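Local coordinates for lactaldehyde dehydrogenase (Escherichia coli, PDB 2IMP), which catalyses the irreversible NAD-dependent oxidation of L-lactaldehyde to L-lactate in L-fucose and L-rhamnose breakdown, and also oxidises glycolaldehyde, at residues E102-F107 with W152-F157. Sequence-based numbering, arbitrary orientation.
Sequences EVEVAF and WNFPFF. With NAI (1,4-dihydronicotinamide adenine dinucleotide), chain D; LAC (lactic acid), chain E.
E104 of helix 98-116 meets the start of helix 155-168 and F154 just before it, a worked example of a carboxylate accepting a backbone N-H at a helix N-terminus, here in the aldehyde dehydrogenase fold. Extended throughout, with CG anti to the backbone N (chi1 -174°), the side chain reaches that helix start and crosses P155 at about a right angle. OE2 accepts a nearly straight hydrogen bond from F157 N (2.9 Å, 171°) through its anti lone pair, and F156 N is equally near OE2, at 2.9 Å. OE1 forms a salt bridge with K96, whose charge also makes a cation-pi contact with F154; lysine and helix end together would probably favour the ionised carboxylate. The approach to the helix faces two different ligands: W152 N gives a weak hydrogen bond to NAI O1N, and F154 CD1 lies 3.4 Å from LAC CB in the substrate pocket. V105 packs more loosely, its CG2 4.3 Å from F156 CD2, while I86 and I90 of helix 83-94 also touch F156. F107 closes the contact obliquely, ring planes 54° apart, its CE2 over one face of the F157 ring and 3.4 Å from F157 CE1.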
ATOM      1  N   GLU A 102      21.618 -14.750 -25.276  1.00 18.58           N
ATOM      2  CA  GLU A 102      20.900 -15.837 -24.627  1.00 20.15           C
ATOM      3  C   GLU A 102      20.244 -15.389 -23.310  1.00 17.17           C
ATOM      4  O   GLU A 102      19.096 -15.717 -23.035  1.00 16.77           O
ATOM      5  CB  GLU A 102      21.844 -17.010 -24.357  1.00 22.66           C
ATOM      6  CG  GLU A 102      22.018 -17.925 -25.551  1.00 32.29           C
ATOM      7  CD  GLU A 102      23.053 -19.006 -25.315  1.00 37.19           C
ATOM      8  OE1 GLU A 102      23.049 -19.609 -24.216  1.00 38.54           O
ATOM      9  OE2 GLU A 102      23.859 -19.257 -26.240  1.00 38.46           O
ATOM     10  N   VAL A 103      20.995 -14.643 -22.506  1.00 17.34           N
ATOM     11  CA  VAL A 103      20.456 -14.133 -21.260  1.00 17.42           C
ATOM     12  C   VAL A 103      19.263 -13.183 -21.507  1.00 17.04           C
ATOM     13  O   VAL A 103      18.215 -13.310 -20.872  1.00 14.45           O
ATOM     14  CB  VAL A 103      21.545 -13.401 -20.441  1.00 17.99           C
ATOM     15  CG1 VAL A 103      20.915 -12.663 -19.270  1.00 18.88           C
ATOM     16  CG2 VAL A 103      22.561 -14.416 -19.919  1.00 20.43           C
ATOM     17  N   GLU A 104      19.429 -12.253 -22.447  1.00 16.51           N
ATOM     18  CA  GLU A 104      18.340 -11.341 -22.763  1.00 16.04           C
ATOM     19  C   GLU A 104      17.029 -12.086 -23.116  1.00 14.80           C
ATOM     20  O   GLU A 104      15.961 -11.750 -22.609  1.00 13.78           O
ATOM     21  CB  GLU A 104      18.710 -10.421 -23.928  1.00 14.38           C
ATOM     22  CG  GLU A 104      17.646  -9.358 -24.179  1.00 15.39           C
ATOM     23  CD  GLU A 104      17.938  -8.471 -25.377  1.00 16.19           C
ATOM     24  OE1 GLU A 104      19.096  -8.449 -25.841  1.00 15.76           O
ATOM     25  OE2 GLU A 104      17.004  -7.785 -25.843  1.00 16.65           O
ATOM     26  N   VAL A 105      17.129 -13.092 -23.983  1.00 14.26           N
ATOM     27  CA  VAL A 105      15.954 -13.869 -24.368  1.00 13.26           C
ATOM     28  C   VAL A 105      15.292 -14.601 -23.176  1.00 13.50           C
ATOM     29  O   VAL A 105      14.082 -14.514 -22.974  1.00 10.35           O
ATOM     30  CB  VAL A 105      16.303 -14.896 -25.473  1.00 14.54           C
ATOM     31  CG1 VAL A 105      15.096 -15.807 -25.752  1.00 11.66           C
ATOM     32  CG2 VAL A 105      16.706 -14.157 -26.753  1.00 13.96           C
ATOM     33  N   ALA A 106      16.102 -15.314 -22.396  1.00 14.96           N
ATOM     34  CA  ALA A 106      15.579 -16.007 -21.228  1.00 13.71           C
ATOM     35  C   ALA A 106      14.963 -15.016 -20.204  1.00 13.94           C
ATOM     36  O   ALA A 106      13.896 -15.264 -19.650  1.00 12.09           O
ATOM     37  CB  ALA A 106      16.683 -16.819 -20.574  1.00 15.30           C
ATOM     38  N   PHE A 107      15.652 -13.898 -19.985  1.00 13.54           N
ATOM     39  CA  PHE A 107      15.171 -12.868 -19.067  1.00 14.10           C
ATOM     40  C   PHE A 107      13.832 -12.255 -19.534  1.00 14.62           C
ATOM     41  O   PHE A 107      12.938 -12.003 -18.727  1.00 14.16           O
ATOM     42  CB  PHE A 107      16.214 -11.752 -18.928  1.00 16.36           C
ATOM     43  CG  PHE A 107      15.840 -10.684 -17.930  1.00 17.70           C
ATOM     44  CD1 PHE A 107      15.849 -10.954 -16.565  1.00 19.47           C
ATOM     45  CD2 PHE A 107      15.490  -9.404 -18.355  1.00 18.57           C
ATOM     46  CE1 PHE A 107      15.505  -9.958 -15.634  1.00 21.60           C
ATOM     47  CE2 PHE A 107      15.144  -8.402 -17.432  1.00 18.27           C
ATOM     48  CZ  PHE A 107      15.155  -8.678 -16.077  1.00 17.90           C
ATOM     49  N   TRP A 152      18.131   0.143 -30.138  1.00 15.41           N
ATOM     50  CA  TRP A 152      18.866  -1.029 -30.622  1.00 18.04           C
ATOM     51  C   TRP A 152      19.477  -1.911 -29.515  1.00 18.54           C
ATOM     52  O   TRP A 152      19.767  -3.083 -29.747  1.00 17.48           O
ATOM     53  CB  TRP A 152      19.993  -0.625 -31.569  1.00 18.62           C
ATOM     54  CG  TRP A 152      20.964   0.275 -30.937  1.00 21.33           C
ATOM     55  CD1 TRP A 152      20.914   1.556 -30.974  1.00 20.56           C
ATOM     56  CD2 TRP A 152      22.095  -0.073 -30.119  1.00 21.68           C
ATOM     57  NE1 TRP A 152      21.940   2.128 -30.243  1.00 21.92           N
ATOM     58  CE2 TRP A 152      22.691   1.142 -29.710  1.00 23.25           C
ATOM     59  CE3 TRP A 152      22.658  -1.265 -29.713  1.00 23.94           C
ATOM     60  CZ2 TRP A 152      23.814   1.189 -28.890  1.00 23.47           C
ATOM     61  CZ3 TRP A 152      23.771  -1.223 -28.899  1.00 25.56           C
ATOM     62  CH2 TRP A 152      24.347   0.003 -28.501  1.00 26.05           C
ATOM     63  N   ASN A 153      19.688  -1.330 -28.335  1.00 19.15           N
ATOM     64  CA  ASN A 153      20.246  -2.068 -27.203  1.00 21.07           C
ATOM     65  C   ASN A 153      19.145  -2.818 -26.415  1.00 20.04           C
ATOM     66  O   ASN A 153      18.120  -2.230 -26.067  1.00 18.64           O
ATOM     67  CB  ASN A 153      21.001  -1.109 -26.276  1.00 24.08           C
ATOM     68  CG  ASN A 153      21.965  -1.832 -25.352  1.00 29.69           C
ATOM     69  OD1 ASN A 153      22.805  -2.613 -25.804  1.00 32.43           O
ATOM     70  ND2 ASN A 153      21.854  -1.573 -24.051  1.00 33.24           N
ATOM     71  N   PHE A 154      19.368  -4.098 -26.131  1.00 18.94           N
ATOM     72  CA  PHE A 154      18.343  -4.898 -25.465  1.00 18.34           C
ATOM     73  C   PHE A 154      16.984  -4.739 -26.179  1.00 17.34           C
ATOM     74  O   PHE A 154      15.943  -4.567 -25.544  1.00 14.93           O
ATOM     75  CB  PHE A 154      18.193  -4.494 -23.993  1.00 20.77           C
ATOM     76  CG  PHE A 154      19.361  -4.881 -23.134  1.00 25.02           C
ATOM     77  CD1 PHE A 154      20.468  -4.048 -23.023  1.00 25.95           C
ATOM     78  CD2 PHE A 154      19.376  -6.108 -22.477  1.00 25.75           C
ATOM     79  CE1 PHE A 154      21.566  -4.419 -22.246  1.00 26.78           C
ATOM     80  CE2 PHE A 154      20.469  -6.486 -21.701  1.00 27.29           C
ATOM     81  CZ  PHE A 154      21.570  -5.643 -21.596  1.00 25.13           C
ATOM     82  N   PRO A 155      17.004  -4.802 -27.522  1.00 16.30           N
ATOM     83  CA  PRO A 155      15.814  -4.657 -28.363  1.00 15.11           C
ATOM     84  C   PRO A 155      14.668  -5.633 -28.052  1.00 14.67           C
ATOM     85  O   PRO A 155      13.503  -5.238 -28.046  1.00 15.51           O
ATOM     86  CB  PRO A 155      16.368  -4.851 -29.771  1.00 13.95           C
ATOM     87  CG  PRO A 155      17.440  -5.873 -29.544  1.00 14.86           C
ATOM     88  CD  PRO A 155      18.137  -5.316 -28.318  1.00 15.37           C
ATOM     89  N   PHE A 156      15.008  -6.897 -27.818  1.00 14.04           N
ATOM     90  CA  PHE A 156      13.997  -7.902 -27.528  1.00 12.27           C
ATOM     91  C   PHE A 156      13.334  -7.680 -26.159  1.00 12.94           C
ATOM     92  O   PHE A 156      12.105  -7.600 -26.051  1.00 12.36           O
ATOM     93  CB  PHE A 156      14.619  -9.299 -27.586  1.00 12.95           C
ATOM     94  CG  PHE A 156      13.614 -10.413 -27.673  1.00 13.60           C
ATOM     95  CD1 PHE A 156      12.756 -10.507 -28.767  1.00 11.00           C
ATOM     96  CD2 PHE A 156      13.509 -11.357 -26.653  1.00 12.77           C
ATOM     97  CE1 PHE A 156      11.819 -11.546 -28.856  1.00 14.43           C
ATOM     98  CE2 PHE A 156      12.576 -12.400 -26.731  1.00 11.54           C
ATOM     99  CZ  PHE A 156      11.724 -12.488 -27.828  1.00 12.63           C
ATOM    100  N   PHE A 157      14.163  -7.575 -25.124  1.00 11.79           N
ATOM    101  CA  PHE A 157      13.653  -7.328 -23.790  1.00 11.11           C
ATOM    102  C   PHE A 157      12.741  -6.087 -23.733  1.00 11.49           C
ATOM    103  O   PHE A 157      11.657  -6.127 -23.152  1.00 12.26           O
ATOM    104  CB  PHE A 157      14.812  -7.146 -22.805  1.00 11.61           C
ATOM    105  CG  PHE A 157      14.390  -6.581 -21.479  1.00 12.47           C
ATOM    106  CD1 PHE A 157      13.454  -7.245 -20.691  1.00 11.93           C
ATOM    107  CD2 PHE A 157      14.918  -5.378 -21.022  1.00 11.47           C
ATOM    108  CE1 PHE A 157      13.041  -6.715 -19.471  1.00 14.26           C
ATOM    109  CE2 PHE A 157      14.515  -4.839 -19.802  1.00 13.95           C
ATOM    110  CZ  PHE A 157      13.578  -5.507 -19.024  1.00 12.75           C
TER
HETATM  111  PA  NAI D 506      17.376   6.629 -30.665  0.50 26.44           P
HETATM  112  O1A NAI D 506      16.597   7.628 -29.916  0.50 29.52           O
HETATM  113  O2A NAI D 506      18.194   7.241 -31.807  0.50 27.21           O
HETATM  114  O5B NAI D 506      16.384   5.513 -31.233  0.50 24.58           O
HETATM  115  C5B NAI D 506      15.485   4.772 -30.423  0.50 19.43           C
HETATM  116  C4B NAI D 506      14.083   4.692 -31.050  0.50 15.44           C
HETATM  117  O4B NAI D 506      13.495   5.987 -31.181  0.50 12.67           O
HETATM  118  C3B NAI D 506      14.054   4.086 -32.462  0.50 13.56           C
HETATM  119  O3B NAI D 506      12.960   3.180 -32.583  0.50 13.82           O
HETATM  120  C2B NAI D 506      13.957   5.309 -33.353  0.50 11.93           C
HETATM  121  O2B NAI D 506      13.457   5.087 -34.645  0.50 12.63           O
HETATM  122  C1B NAI D 506      13.099   6.235 -32.528  0.50 13.34           C
HETATM  123  N9A NAI D 506      13.267   7.679 -32.868  0.50 12.70           N
HETATM  124  C8A NAI D 506      14.408   8.407 -33.203  0.50 11.76           C
HETATM  125  N7A NAI D 506      14.045   9.705 -33.436  0.50 12.60           N
HETATM  126  C5A NAI D 506      12.710   9.818 -33.261  0.50 12.38           C
HETATM  127  C6A NAI D 506      11.814  10.903 -33.365  0.50 13.56           C
HETATM  128  N6A NAI D 506      12.246  12.115 -33.707  0.50 13.95           N
HETATM  129  N1A NAI D 506      10.450  10.693 -33.112  0.50 13.21           N
HETATM  130  C2A NAI D 506       9.981   9.422 -32.753  0.50 11.45           C
HETATM  131  N3A NAI D 506      10.879   8.347 -32.650  0.50 11.41           N
HETATM  132  C4A NAI D 506      12.216   8.549 -32.897  0.50 12.26           C
HETATM  133  O3  NAI D 506      18.312   5.919 -29.572  0.50 32.48           O
HETATM  134  PN  NAI D 506      19.214   4.595 -29.760  0.50 38.95           P
HETATM  135  O1N NAI D 506      18.420   3.491 -30.327  0.50 38.81           O
HETATM  136  O2N NAI D 506      19.892   4.347 -28.442  0.50 38.34           O
HETATM  137  O5D NAI D 506      20.327   5.144 -30.800  0.50 38.29           O
HETATM  138  C5D NAI D 506      20.381   4.845 -32.173  0.50 41.04           C
HETATM  139  C4D NAI D 506      21.546   5.618 -32.747  0.50 43.57           C
HETATM  140  O4D NAI D 506      21.487   5.560 -34.169  0.50 43.78           O
HETATM  141  C3D NAI D 506      21.850   7.104 -32.448  0.50 44.70           C
HETATM  142  O3D NAI D 506      22.958   7.210 -31.575  0.50 44.16           O
HETATM  143  C2D NAI D 506      22.103   7.751 -33.785  0.50 44.88           C
HETATM  144  O2D NAI D 506      23.174   8.667 -33.760  0.50 44.82           O
HETATM  145  C1D NAI D 506      22.332   6.564 -34.688  0.50 44.46           C
HETATM  146  N1N NAI D 506      22.039   6.913 -36.115  0.50 45.88           N
HETATM  147  C2N NAI D 506      20.713   6.799 -36.548  0.50 47.82           C
HETATM  148  C3N NAI D 506      20.385   7.114 -37.894  0.50 47.47           C
HETATM  149  C7N NAI D 506      18.959   6.993 -38.385  0.50 47.42           C
HETATM  150  O7N NAI D 506      18.679   7.308 -39.708  0.50 48.37           O
HETATM  151  N7N NAI D 506      17.947   6.598 -37.610  0.50 48.15           N
HETATM  152  C4N NAI D 506      21.431   7.543 -38.777  0.50 47.42           C
HETATM  153  C5N NAI D 506      22.776   7.655 -38.315  0.50 47.29           C
HETATM  154  C6N NAI D 506      23.064   7.331 -36.970  0.50 46.83           C
HETATM  155  C   LAC E 508      18.260  -0.803 -19.421  0.52 43.24           C
HETATM  156  CA  LAC E 508      18.479  -0.480 -20.869  0.52 43.22           C
HETATM  157  CB  LAC E 508      18.280  -1.750 -21.714  0.52 43.15           C
HETATM  158  O   LAC E 508      17.351  -0.255 -18.797  0.52 44.13           O
HETATM  159  OHN LAC E 508      17.513   0.491 -21.308  0.52 42.25           O
HETATM  160  OXT LAC E 508      19.087  -1.656 -18.807  0.52 43.85           O